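Local coordinates for 39 kDa initiator binding protein (Trichomonas vaginalis, PDB 1Q88) that probably recognises the initiator element of gene promoters in Trichomonas vaginalis through another part of the protein, this chain being its C-terminal portion, at residues 54-59 against 91-96; 65-70 against 106-111. One frame throughout, in Å; residues are numbered along the deposited sequence.

Contact 1: residues 54-59 against 91-96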
ATOM      1  N   VAL A  54      17.339 -11.480  -0.099  1.00 35.16           N
ATOM      2  CA  VAL A  54      17.794 -11.230  -1.455  1.00 33.90           C
ATOM      3  C   VAL A  54      18.369  -9.801  -1.550  1.00 34.12           C
ATOM      4  O   VAL A  54      18.148  -8.993  -0.652  1.00 33.94           O
ATOM      5  CB  VAL A  54      16.573 -11.472  -2.397  1.00 33.13           C
ATOM      6  CG1 VAL A  54      16.365 -10.316  -3.329  1.00 34.14           C
ATOM      7  CG2 VAL A  54      16.752 -12.782  -3.150  1.00 24.32           C
ATOM      8  N   MET A  55      19.134  -9.488  -2.595  1.00 37.78           N
ATOM      9  CA  MET A  55      19.672  -8.125  -2.736  1.00 40.62           C
ATOM     10  C   MET A  55      18.509  -7.201  -3.101  1.00 40.35           C
ATOM     11  O   MET A  55      17.722  -7.528  -3.986  1.00 41.33           O
ATOM     12  CB  MET A  55      20.719  -8.057  -3.856  1.00 43.55           C
ATOM     13  CG  MET A  55      22.069  -8.654  -3.523  1.00 50.19           C
ATOM     14  SD  MET A  55      22.900  -7.707  -2.234  1.00 55.75           S
ATOM     15  CE  MET A  55      22.593  -8.758  -0.874  1.00 59.18           C
ATOM     16  N   ARG A  56      18.410  -6.051  -2.441  1.00 42.44           N
ATOM     17  CA  ARG A  56      17.328  -5.097  -2.703  1.00 42.73           C
ATOM     18  C   ARG A  56      17.052  -4.873  -4.186  1.00 44.98           C
ATOM     19  O   ARG A  56      15.912  -4.990  -4.643  1.00 43.89           O
ATOM     20  CB  ARG A  56      17.632  -3.747  -2.037  1.00 43.99           C
ATOM     21  CG  ARG A  56      16.525  -2.705  -2.197  1.00 47.56           C
ATOM     22  CD  ARG A  56      16.626  -1.610  -1.147  1.00 50.55           C
ATOM     23  NE  ARG A  56      15.415  -0.793  -1.082  1.00 58.13           N
ATOM     24  CZ  ARG A  56      14.992   0.019  -2.049  1.00 57.10           C
ATOM     25  NH1 ARG A  56      15.687   0.138  -3.174  1.00 58.28           N
ATOM     26  NH2 ARG A  56      13.857   0.697  -1.898  1.00 50.36           N
ATOM     27  N   ASP A  57      18.102  -4.544  -4.927  1.00 47.92           N
ATOM     28  CA  ASP A  57      18.002  -4.298  -6.360  1.00 49.38           C
ATOM     29  C   ASP A  57      17.436  -5.484  -7.110  1.00 48.55           C
ATOM     30  O   ASP A  57      16.714  -5.319  -8.090  1.00 50.36           O
ATOM     31  CB  ASP A  57      19.379  -3.967  -6.932  1.00 53.29           C
ATOM     32  CG  ASP A  57      19.860  -2.595  -6.525  1.00 60.61           C
ATOM     33  OD1 ASP A  57      21.062  -2.305  -6.718  1.00 66.59           O
ATOM     34  OD2 ASP A  57      19.033  -1.800  -6.023  1.00 60.26           O
ATOM     35  N   PHE A  58      17.778  -6.686  -6.666  1.00 47.90           N
ATOM     36  CA  PHE A  58      17.296  -7.875  -7.338  1.00 47.18           C
ATOM     37  C   PHE A  58      15.778  -7.979  -7.226  1.00 46.11           C
ATOM     38  O   PHE A  58      15.084  -8.174  -8.223  1.00 48.23           O
ATOM     39  CB  PHE A  58      17.973  -9.112  -6.748  1.00 46.95           C
ATOM     40  CG  PHE A  58      17.610 -10.389  -7.442  1.00 47.62           C
ATOM     41  CD1 PHE A  58      16.502 -11.124  -7.038  1.00 50.13           C
ATOM     42  CD2 PHE A  58      18.375 -10.860  -8.500  1.00 49.38           C
ATOM     43  CE1 PHE A  58      16.161 -12.320  -7.677  1.00 53.10           C
ATOM     44  CE2 PHE A  58      18.045 -12.052  -9.147  1.00 52.05           C
ATOM     45  CZ  PHE A  58      16.935 -12.785  -8.734  1.00 52.58           C
ATOM     46  N   LEU A  59      15.270  -7.823  -6.009  1.00 44.14           N
ATOM     47  CA  LEU A  59      13.841  -7.910  -5.740  1.00 43.34           C
ATOM     48  C   LEU A  59      13.039  -6.859  -6.517  1.00 43.91           C
ATOM     49  O   LEU A  59      12.045  -7.182  -7.170  1.00 41.28           O
ATOM     50  CB  LEU A  59      13.592  -7.728  -4.241  1.00 40.73           C
ATOM     51  CG  LEU A  59      12.563  -8.602  -3.517  1.00 36.94           C
ATOM     52  CD1 LEU A  59      11.801  -7.717  -2.558  1.00 33.46           C
ATOM     53  CD2 LEU A  59      11.616  -9.278  -4.487  1.00 37.30           C
ATOM     54  N   GLN A  91      20.458  -2.757   1.947  1.00 68.39           N
ATOM     55  CA  GLN A  91      21.045  -3.643   0.944  1.00 65.20           C
ATOM     56  C   GLN A  91      20.223  -4.872   0.586  1.00 59.73           C
ATOM     57  O   GLN A  91      20.171  -5.271  -0.573  1.00 60.10           O
ATOM     58  CB  GLN A  91      22.424  -4.112   1.408  1.00 71.69           C
ATOM     59  CG  GLN A  91      23.472  -3.019   1.532  1.00 80.88           C
ATOM     60  CD  GLN A  91      24.767  -3.563   2.161  1.00 86.98           C
ATOM     61  OE1 GLN A  91      25.200  -4.615   1.786  1.00 89.27           O
ATOM     62  NE2 GLN A  91      25.443  -2.921   3.095  1.00 89.07           N
ATOM     63  N   THR A  92      19.590  -5.482   1.580  1.00 52.01           N
ATOM     64  CA  THR A  92      18.812  -6.685   1.329  1.00 47.49           C
ATOM     65  C   THR A  92      17.337  -6.537   1.661  1.00 44.12           C
ATOM     66  O   THR A  92      16.921  -5.554   2.265  1.00 44.87           O
ATOM     67  CB  THR A  92      19.388  -7.876   2.130  1.00 48.19           C
ATOM     68  OG1 THR A  92      19.200  -7.646   3.530  1.00 46.53           O
ATOM     69  CG2 THR A  92      20.867  -8.046   1.830  1.00 48.50           C
ATOM     70  N   LYS A  93      16.553  -7.528   1.248  1.00 40.27           N
ATOM     71  CA  LYS A  93      15.119  -7.555   1.509  1.00 38.88           C
ATOM     72  C   LYS A  93      14.709  -9.005   1.740  1.00 38.67           C
ATOM     73  O   LYS A  93      15.392  -9.932   1.299  1.00 37.61           O
ATOM     74  CB  LYS A  93      14.335  -6.964   0.330  1.00 36.43           C
ATOM     75  CG  LYS A  93      13.688  -5.618   0.609  1.00 39.31           C
ATOM     76  CD  LYS A  93      14.633  -4.467   0.297  1.00 41.90           C
ATOM     77  CE  LYS A  93      14.672  -3.460   1.429  1.00 44.91           C
ATOM     78  NZ  LYS A  93      13.317  -2.957   1.770  1.00 41.91           N
ATOM     79  N   SER A  94      13.602  -9.206   2.443  1.00 40.59           N
ATOM     80  CA  SER A  94      13.140 -10.555   2.721  1.00 41.53           C
ATOM     81  C   SER A  94      11.662 -10.710   2.372  1.00 43.02           C
ATOM     82  O   SER A  94      11.009  -9.768   1.902  1.00 41.22           O
ATOM     83  CB  SER A  94      13.368 -10.904   4.191  1.00 41.26           C
ATOM     84  OG  SER A  94      12.612 -10.065   5.048  1.00 44.43           O
ATOM     85  N   LYS A  95      11.136 -11.906   2.597  1.00 40.57           N
ATOM     86  CA  LYS A  95       9.743 -12.170   2.280  1.00 39.62           C
ATOM     87  C   LYS A  95       8.813 -11.292   3.119  1.00 40.87           C
ATOM     88  O   LYS A  95       7.666 -11.058   2.735  1.00 41.69           O
ATOM     89  CB  LYS A  95       9.431 -13.646   2.512  1.00 34.67           C
ATOM     90  CG  LYS A  95       8.032 -14.077   2.107  1.00 35.11           C
ATOM     91  CD  LYS A  95       7.608 -15.320   2.856  1.00 37.48           C
ATOM     92  CE  LYS A  95       8.298 -16.551   2.310  1.00 36.45           C
ATOM     93  NZ  LYS A  95       8.222 -17.712   3.245  1.00 36.45           N
ATOM     94  N   ALA A  96       9.301 -10.795   4.256  1.00 38.91           N
ATOM     95  CA  ALA A  96       8.467  -9.954   5.113  1.00 37.35           C
ATOM     96  C   ALA A  96       8.183  -8.621   4.426  1.00 37.38           C
ATOM     97  O   ALA A  96       7.142  -8.005   4.651  1.00 37.72           O
ATOM     98  CB  ALA A  96       9.143  -9.732   6.461  1.00 32.82           C
TER

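Contact 2: residues 65-70 against 106-111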
ATOM      1  N   GLU A  65       9.077  -6.278 -13.146  1.00 36.85           N
ATOM      2  CA  GLU A  65       8.724  -7.008 -14.361  1.00 41.78           C
ATOM      3  C   GLU A  65       7.461  -7.841 -14.242  1.00 41.57           C
ATOM      4  O   GLU A  65       6.774  -8.081 -15.232  1.00 42.14           O
ATOM      5  CB  GLU A  65       9.879  -7.918 -14.781  1.00 47.62           C
ATOM      6  CG  GLU A  65      11.155  -7.153 -15.077  1.00 60.37           C
ATOM      7  CD  GLU A  65      12.295  -8.044 -15.519  1.00 63.69           C
ATOM      8  OE1 GLU A  65      12.622  -9.006 -14.786  1.00 64.79           O
ATOM      9  OE2 GLU A  65      12.867  -7.768 -16.598  1.00 64.29           O
ATOM     10  N   TYR A  66       7.162  -8.263 -13.020  1.00 43.98           N
ATOM     11  CA  TYR A  66       6.016  -9.110 -12.725  1.00 43.54           C
ATOM     12  C   TYR A  66       4.729  -8.359 -12.380  1.00 42.95           C
ATOM     13  O   TYR A  66       3.636  -8.854 -12.662  1.00 43.07           O
ATOM     14  CB  TYR A  66       6.402 -10.038 -11.567  1.00 50.71           C
ATOM     15  CG  TYR A  66       5.576 -11.293 -11.437  1.00 57.37           C
ATOM     16  CD1 TYR A  66       4.657 -11.445 -10.392  1.00 58.67           C
ATOM     17  CD2 TYR A  66       5.726 -12.342 -12.350  1.00 61.65           C
ATOM     18  CE1 TYR A  66       3.903 -12.614 -10.256  1.00 61.58           C
ATOM     19  CE2 TYR A  66       4.982 -13.512 -12.229  1.00 65.63           C
ATOM     20  CZ  TYR A  66       4.071 -13.647 -11.179  1.00 67.11           C
ATOM     21  OH  TYR A  66       3.341 -14.816 -11.059  1.00 66.83           O
ATOM     22  N   PHE A  67       4.857  -7.169 -11.785  1.00 42.61           N
ATOM     23  CA  PHE A  67       3.696  -6.372 -11.367  1.00 39.91           C
ATOM     24  C   PHE A  67       3.277  -5.216 -12.259  1.00 38.08           C
ATOM     25  O   PHE A  67       2.130  -4.780 -12.197  1.00 42.24           O
ATOM     26  CB  PHE A  67       3.912  -5.779  -9.967  1.00 42.32           C
ATOM     27  CG  PHE A  67       4.249  -6.788  -8.910  1.00 43.46           C
ATOM     28  CD1 PHE A  67       3.763  -8.091  -8.978  1.00 38.61           C
ATOM     29  CD2 PHE A  67       5.038  -6.422  -7.824  1.00 44.30           C
ATOM     30  CE1 PHE A  67       4.060  -9.009  -7.982  1.00 41.49           C
ATOM     31  CE2 PHE A  67       5.339  -7.334  -6.821  1.00 44.74           C
ATOM     32  CZ  PHE A  67       4.848  -8.632  -6.901  1.00 43.97           C
ATOM     33  N   LYS A  68       4.196  -4.691 -13.058  1.00 35.97           N
ATOM     34  CA  LYS A  68       3.874  -3.559 -13.916  1.00 34.31           C
ATOM     35  C   LYS A  68       2.776  -3.871 -14.923  1.00 37.29           C
ATOM     36  O   LYS A  68       2.485  -5.035 -15.196  1.00 36.26           O
ATOM     37  CB  LYS A  68       5.110  -3.102 -14.674  1.00 28.17           C
ATOM     38  CG  LYS A  68       5.460  -3.935 -15.888  1.00 26.70           C
ATOM     39  CD  LYS A  68       6.669  -3.324 -16.575  1.00 30.95           C
ATOM     40  CE  LYS A  68       6.835  -3.787 -18.008  1.00 24.75           C
ATOM     41  NZ  LYS A  68       5.752  -3.284 -18.877  1.00 26.98           N
ATOM     42  N   GLN A  69       2.170  -2.815 -15.460  1.00 39.12           N
ATOM     43  CA  GLN A  69       1.121  -2.930 -16.472  1.00 40.91           C
ATOM     44  C   GLN A  69       1.810  -3.070 -17.829  1.00 40.07           C
ATOM     45  O   GLN A  69       2.972  -2.700 -17.983  1.00 41.15           O
ATOM     46  CB  GLN A  69       0.259  -1.675 -16.493  1.00 43.39           C
ATOM     47  CG  GLN A  69      -0.477  -1.379 -15.212  1.00 44.02           C
ATOM     48  CD  GLN A  69      -1.783  -2.122 -15.120  1.00 49.76           C
ATOM     49  OE1 GLN A  69      -1.875  -3.166 -14.481  1.00 53.99           O
ATOM     50  NE2 GLN A  69      -2.810  -1.592 -15.774  1.00 52.86           N
ATOM     51  N   PRO A  70       1.094  -3.577 -18.842  1.00 40.71           N
ATOM     52  CA  PRO A  70       1.675  -3.756 -20.178  1.00 41.83           C
ATOM     53  C   PRO A  70       2.246  -2.496 -20.837  1.00 41.73           C
ATOM     54  O   PRO A  70       3.297  -2.559 -21.471  1.00 43.20           O
ATOM     55  CB  PRO A  70       0.520  -4.349 -20.982  1.00 39.76           C
ATOM     56  CG  PRO A  70      -0.288  -5.068 -19.939  1.00 42.59           C
ATOM     57  CD  PRO A  70      -0.294  -4.063 -18.810  1.00 39.65           C
ATOM     58  N   GLY A 106      -3.647  -4.413  -2.529  1.00 51.64           N
ATOM     59  CA  GLY A 106      -4.416  -5.525  -3.078  1.00 41.98           C
ATOM     60  C   GLY A 106      -3.582  -6.584  -3.747  1.00 39.13           C
ATOM     61  O   GLY A 106      -2.386  -6.676  -3.470  1.00 45.18           O
ATOM     62  N   PRO A 107      -4.187  -7.409  -4.618  1.00 38.45           N
ATOM     63  CA  PRO A 107      -3.546  -8.500  -5.370  1.00 35.04           C
ATOM     64  C   PRO A 107      -2.531  -7.914  -6.359  1.00 38.74           C
ATOM     65  O   PRO A 107      -2.692  -6.776  -6.791  1.00 42.60           O
ATOM     66  CB  PRO A 107      -4.718  -9.156  -6.094  1.00 34.55           C
ATOM     67  CG  PRO A 107      -5.912  -8.777  -5.277  1.00 36.33           C
ATOM     68  CD  PRO A 107      -5.630  -7.360  -4.902  1.00 34.42           C
ATOM     69  N   TYR A 108      -1.511  -8.672  -6.746  1.00 39.23           N
ATOM     70  CA  TYR A 108      -0.514  -8.128  -7.672  1.00 41.19           C
ATOM     71  C   TYR A 108      -1.106  -7.804  -9.051  1.00 40.81           C
ATOM     72  O   TYR A 108      -0.564  -6.981  -9.794  1.00 41.23           O
ATOM     73  CB  TYR A 108       0.674  -9.093  -7.801  1.00 44.09           C
ATOM     74  CG  TYR A 108       0.522 -10.137  -8.873  1.00 46.58           C
ATOM     75  CD1 TYR A 108       0.997  -9.904 -10.162  1.00 47.83           C
ATOM     76  CD2 TYR A 108      -0.157 -11.331  -8.620  1.00 47.98           C
ATOM     77  CE1 TYR A 108       0.798 -10.828 -11.176  1.00 50.69           C
ATOM     78  CE2 TYR A 108      -0.369 -12.265  -9.627  1.00 49.92           C
ATOM     79  CZ  TYR A 108       0.110 -12.006 -10.907  1.00 52.42           C
ATOM     80  OH  TYR A 108      -0.120 -12.904 -11.930  1.00 55.79           O
ATOM     81  N   GLU A 109      -2.230  -8.438  -9.373  1.00 40.83           N
ATOM     82  CA  GLU A 109      -2.906  -8.236 -10.655  1.00 37.63           C
ATOM     83  C   GLU A 109      -3.223  -6.784 -10.973  1.00 37.00           C
ATOM     84  O   GLU A 109      -3.112  -6.360 -12.122  1.00 41.30           O
ATOM     85  CB  GLU A 109      -4.201  -9.054 -10.707  1.00 42.54           C
ATOM     86  CG  GLU A 109      -3.976 -10.550 -10.904  1.00 50.40           C
ATOM     87  CD  GLU A 109      -3.887 -11.334  -9.600  1.00 55.26           C
ATOM     88  OE1 GLU A 109      -3.697 -10.709  -8.530  1.00 51.03           O
ATOM     89  OE2 GLU A 109      -3.998 -12.584  -9.659  1.00 54.37           O
ATOM     90  N   THR A 110      -3.630  -6.030  -9.959  1.00 33.97           N
ATOM     91  CA  THR A 110      -3.976  -4.625 -10.134  1.00 33.67           C
ATOM     92  C   THR A 110      -3.226  -3.757  -9.113  1.00 38.81           C
ATOM     93  O   THR A 110      -3.715  -2.696  -8.725  1.00 39.03           O
ATOM     94  CB  THR A 110      -5.506  -4.399  -9.932  1.00 38.13           C
ATOM     95  OG1 THR A 110      -5.895  -4.870  -8.634  1.00 34.73           O
ATOM     96  CG2 THR A 110      -6.322  -5.144 -10.994  1.00 36.51           C
ATOM     97  N   ILE A 111      -2.038  -4.192  -8.689  1.00 38.47           N
ATOM     98  CA  ILE A 111      -1.274  -3.448  -7.681  1.00 38.13           C
ATOM     99  C   ILE A 111      -0.902  -2.029  -8.099  1.00 37.90           C
ATOM    100  O   ILE A 111      -0.936  -1.103  -7.285  1.00 38.53           O
ATOM    101  CB  ILE A 111       0.007  -4.245  -7.225  1.00 38.23           C
ATOM    102  CG1 ILE A 111       0.654  -3.570  -6.019  1.00 38.75           C
ATOM    103  CG2 ILE A 111       1.027  -4.337  -8.337  1.00 37.00           C
ATOM    104  CD1 ILE A 111       1.542  -4.511  -5.228  1.00 42.05           C
TER
HETATM  105  O   HOH W   1      -0.746  -4.341 -11.621  1.00 46.66           O

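Contact 1: residues 54-59 against 91-96
Val54 and Lys93 form the hydrogen-bonded pair of a short two-stranded antiparallel sheet, with N of each residue bonded to O of the other at 2.9 Å. The ladder does not end there. Backbone N of Arg56, in the first turn of helix 56-67, donates to Gln91 O at 2.7 Å and 173°, so the carbonyl serves an N-H that lies too early in the helix for a bond within it. The tight side carries the side chains of Val54 and Lys93. Arg56, with CG anti to the backbone N (chi1 -177°), runs out extended alongside the bent chain of Lys93. Their methylenes touch from Arg56 CG to Lys93 CD, 3.6 Å apart, while Leu59 CD1 meets Lys93 CB at 3.9 Å from a crossing chain. The solvent side is looser: Met55, Thr92 and Gln91 are more exposed than Arg56 and Lys93, and side-chain contact comes down to one close methyl pair, Met55 CE and Thr92 CG2, 3.3 Å apart. Arg56 NE lies 4.1 Å from Lys93 NZ. Arg56 NE makes a weak hydrogen bond to Pro87 O, NH2 donates to Met85 O and NH1 bonds to Ser82 OG, whereas Lys93 NZ forms a salt bridge with Glu90. The Glu90 carboxylate probably offsets part of the charge, and the neutral acceptors hold the guanidinium, consistent with two cationic chains lying methylene against methylene.

Contact 2: residues 65-70 against 106-111
A single water lies 3.0 Å from Phe67 O and 3.2 Å from Tyr108 O, hydrogen-bonded to both. More acceptors lie within its reach than it has protons to give, so it probably cannot serve all of them at once. Phe67 O lies where helix 56-67 runs out, and Tyr108 O in a 3-10 turn ahead of helix 111-124; water thus links a helix end to a turn where the two segments make no direct hydrogen bond. Tyr66 makes an offset stack with Tyr108, the centroids 4.9 Å apart and the planes at 21°, with Tyr66 CE1 over one face of the Tyr108 ring, toward its rim. Glu109 CG lies against the opposite face, also off centre. Tyr108 CG stands between its own backbone N and carbonyl carbon (chi1 89°), which turns the ring back toward the helix end. Phe67 meets Tyr108 rim to rim, their planes at 44°, and its CE1 closes to 3.4 Å on Tyr108 CB. Farther along, Ile111 CG2 packs on Phe67 CB at 3.6 Å. Phe101 of helix 95-104 touches both Phe67 and Ile111, and Leu46 and Ile42 of helix 29-47 touch Tyr66 and Tyr108 respectively. The direct contact is thus aromatic and aliphatic, while the water gives the two carbonyls a polar link that they probably share with other acceptors.

Helix 56-67 illustrates how one element can be fastened at both ends. Contact 1 involves its start, where it follows strand 53-55, and contact 2 its finish. The centres lie 18 Å apart, and the nearest atoms about 7 Å, so the two do not touch. Along the chain the segments alternate, in the order 54-59, 65-70, 91-96 and 106-111, with helix 95-104 running between the last two much as helix 56-67 runs between the first two. Helix 29-47 borders both contacts. Sheet pairing at one end and aromatic packing at the other thus tie helix 56-67 to the chain around helix 95-104 within this C-terminal part of the protein.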